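Local coordinates for fat acid-binding protein (Eubacterium ventriosum, PDB 3NYI) that probably binds long-chain fatty acids and holds a stearic acid molecule, at residues A[5-10]-A[23-28]. Sequence-based numbering, arbitrary orientation.
Sequences YKIVSD and HDVTIV
K6 bends at chi2 (-69°), while D24 sets its CG anti to the backbone N (chi1 -165°), and the two charged ends meet. K6 NZ lies 2.9 Å from D24 OD2 and uses the syn lone pair of that oxygen, in a salt bridge. Water 2 links the same ammonium to D24 OD1, so both carboxylate oxygens are engaged. K6 also makes a cation-pi contact with F85. With an alanine here, the D24 carboxylate would probably lose its charged mate and F85 its cation. Further along, the backbones pair in parallel. T26 N donates to I7 O at 3.0 Å, S9 N to T26 O at 2.9 Å, and V28 N to S9 O at 2.7 Å. The strands 6-10 and 25-33, joined through helix 17-23, form a beta-alpha-beta unit of the DegV fold. D24 ends that helix in a Schellman motif with positive phi. At D24 the backbones stand wider apart, and water 3 bridges I7 O, D24 O and T26 OG1. On one face V8 CG1 touches V28 CG2 at 3.7 Å, and helix 70-81 packs over V28 and T26. On the other, I27 CD1 reaches S9 CB at 4.0 Å, and I7 CG2 meets V25 CG2 at 4.1 Å, with helix 128-143 over I7 and S9. D10 ends the strand, with its side chain about 8 Å from the bound stearic acid and its carboxylate held by S99, I92, Q131 and A12.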
loop_
_atom_site.group_PDB
_atom_site.type_symbol
_atom_site.label_atom_id
_atom_site.label_comp_id
_atom_site.label_asym_id
_atom_site.label_seq_id
_atom_site.Cartn_x
_atom_site.Cartn_y
_atom_site.Cartn_z
ATOM N N TYR A 5 21.029 6.558 -3.125
ATOM C CA TYR A 5 20.391 5.746 -2.101
ATOM C C TYR A 5 19.802 4.486 -2.700
ATOM O O TYR A 5 19.350 4.472 -3.853
ATOM C CB TYR A 5 19.304 6.540 -1.369
ATOM C CG TYR A 5 19.867 7.494 -0.352
ATOM C CD1 TYR A 5 20.326 8.753 -0.729
ATOM C CD2 TYR A 5 19.971 7.128 0.983
ATOM C CE1 TYR A 5 20.861 9.625 0.202
ATOM C CE2 TYR A 5 20.503 7.993 1.921
ATOM C CZ TYR A 5 20.944 9.237 1.526
ATOM O OH TYR A 5 21.474 10.092 2.464
ATOM N N LYS A 6 19.821 3.420 -1.912
ATOM C CA LYS A 6 19.107 2.227 -2.289
ATOM C C LYS A 6 17.770 2.215 -1.548
ATOM O O LYS A 6 17.724 2.022 -0.327
ATOM C CB LYS A 6 19.931 0.988 -1.965
ATOM C CG LYS A 6 21.101 0.788 -2.904
ATOM C CD LYS A 6 20.645 0.420 -4.306
ATOM C CE LYS A 6 21.850 0.151 -5.208
ATOM N NZ LYS A 6 21.481 -0.521 -6.484
ATOM N N ILE A 7 16.696 2.465 -2.292
ATOM C CA ILE A 7 15.342 2.465 -1.735
ATOM C C ILE A 7 14.804 1.033 -1.637
ATOM O O ILE A 7 14.874 0.268 -2.598
ATOM C CB ILE A 7 14.414 3.355 -2.572
ATOM C CG1 ILE A 7 14.937 4.796 -2.544
ATOM C CG2 ILE A 7 12.973 3.274 -2.066
ATOM C CD1 ILE A 7 14.224 5.751 -3.482
ATOM N N VAL A 8 14.302 0.672 -0.457
ATOM C CA VAL A 8 13.733 -0.648 -0.221
ATOM C C VAL A 8 12.300 -0.499 0.317
ATOM O O VAL A 8 11.987 0.467 1.013
ATOM C CB VAL A 8 14.596 -1.450 0.792
ATOM C CG1 VAL A 8 14.057 -2.887 0.986
ATOM C CG2 VAL A 8 16.072 -1.466 0.344
ATOM N N SER A 9 11.424 -1.431 -0.042
ATOM C CA SER A 9 10.078 -1.468 0.542
ATOM C C SER A 9 9.671 -2.912 0.730
ATOM O O SER A 9 10.217 -3.796 0.059
ATOM C CB SER A 9 9.068 -0.767 -0.372
ATOM O OG SER A 9 7.746 -0.819 0.173
ATOM N N ASP A 10 8.737 -3.163 1.651
ATOM C CA ASP A 10 8.119 -4.476 1.735
ATOM C C ASP A 10 7.102 -4.574 0.610
ATOM O O ASP A 10 6.735 -3.562 -0.007
ATOM C CB ASP A 10 7.524 -4.766 3.130
ATOM C CG ASP A 10 6.352 -3.848 3.494
ATOM O OD1 ASP A 10 5.690 -3.340 2.576
ATOM O OD2 ASP A 10 6.086 -3.661 4.710
ATOM N N HIS A 23 13.229 2.723 -11.368
ATOM C CA HIS A 23 13.687 3.571 -10.271
ATOM C C HIS A 23 14.575 2.868 -9.242
ATOM O O HIS A 23 14.855 3.424 -8.180
ATOM C CB HIS A 23 12.491 4.202 -9.565
ATOM C CG HIS A 23 11.652 5.065 -10.456
ATOM N ND1 HIS A 23 12.072 6.294 -10.903
ATOM C CD2 HIS A 23 10.412 4.874 -10.965
ATOM C CE1 HIS A 23 11.126 6.833 -11.658
ATOM N NE2 HIS A 23 10.109 5.992 -11.708
ATOM N N ASP A 24 15.005 1.649 -9.554
ATOM C CA ASP A 24 15.914 0.893 -8.699
ATOM C C ASP A 24 15.386 0.703 -7.265
ATOM O O ASP A 24 16.091 0.980 -6.294
ATOM C CB ASP A 24 17.295 1.559 -8.675
ATOM C CG ASP A 24 18.368 0.651 -8.109
ATOM O OD1 ASP A 24 18.207 -0.584 -8.216
ATOM O OD2 ASP A 24 19.368 1.169 -7.563
ATOM N N VAL A 25 14.145 0.240 -7.144
ATOM C CA VAL A 25 13.549 -0.048 -5.839
ATOM C C VAL A 25 13.575 -1.554 -5.596
ATOM O O VAL A 25 13.208 -2.339 -6.469
ATOM C CB VAL A 25 12.103 0.485 -5.744
ATOM C CG1 VAL A 25 11.425 0.021 -4.443
ATOM C CG2 VAL A 25 12.090 2.017 -5.868
ATOM N N THR A 26 14.021 -1.946 -4.411
ATOM C CA THR A 26 14.147 -3.349 -4.047
ATOM C C THR A 26 12.999 -3.725 -3.114
ATOM O O THR A 26 12.674 -2.975 -2.192
ATOM C CB THR A 26 15.483 -3.591 -3.347
ATOM O OG1 THR A 26 16.543 -3.149 -4.210
ATOM C CG2 THR A 26 15.670 -5.081 -2.996
ATOM N N ILE A 27 12.378 -4.873 -3.366
ATOM C CA ILE A 27 11.244 -5.326 -2.560
ATOM C C ILE A 27 11.599 -6.465 -1.618
ATOM O O ILE A 27 12.241 -7.438 -2.018
ATOM C CB ILE A 27 10.065 -5.754 -3.442
ATOM C CG1 ILE A 27 9.563 -4.554 -4.249
ATOM C CG2 ILE A 27 8.931 -6.339 -2.584
ATOM C CD1 ILE A 27 9.131 -3.362 -3.371
ATOM N N VAL A 28 11.200 -6.327 -0.353
ATOM C CA VAL A 28 11.272 -7.430 0.612
ATOM C C VAL A 28 9.869 -8.017 0.767
ATOM O O VAL A 28 8.942 -7.344 1.243
ATOM C CB VAL A 28 11.817 -6.961 1.974
ATOM C CG1 VAL A 28 11.821 -8.122 3.015
ATOM C CG2 VAL A 28 13.208 -6.381 1.808
HETATM O O HOH W 1 16.819 3.240 -4.956
HETATM O O HOH W 2 19.633 -2.621 -6.486
HETATM O O HOH W 3 16.862 -0.501 -4.249
#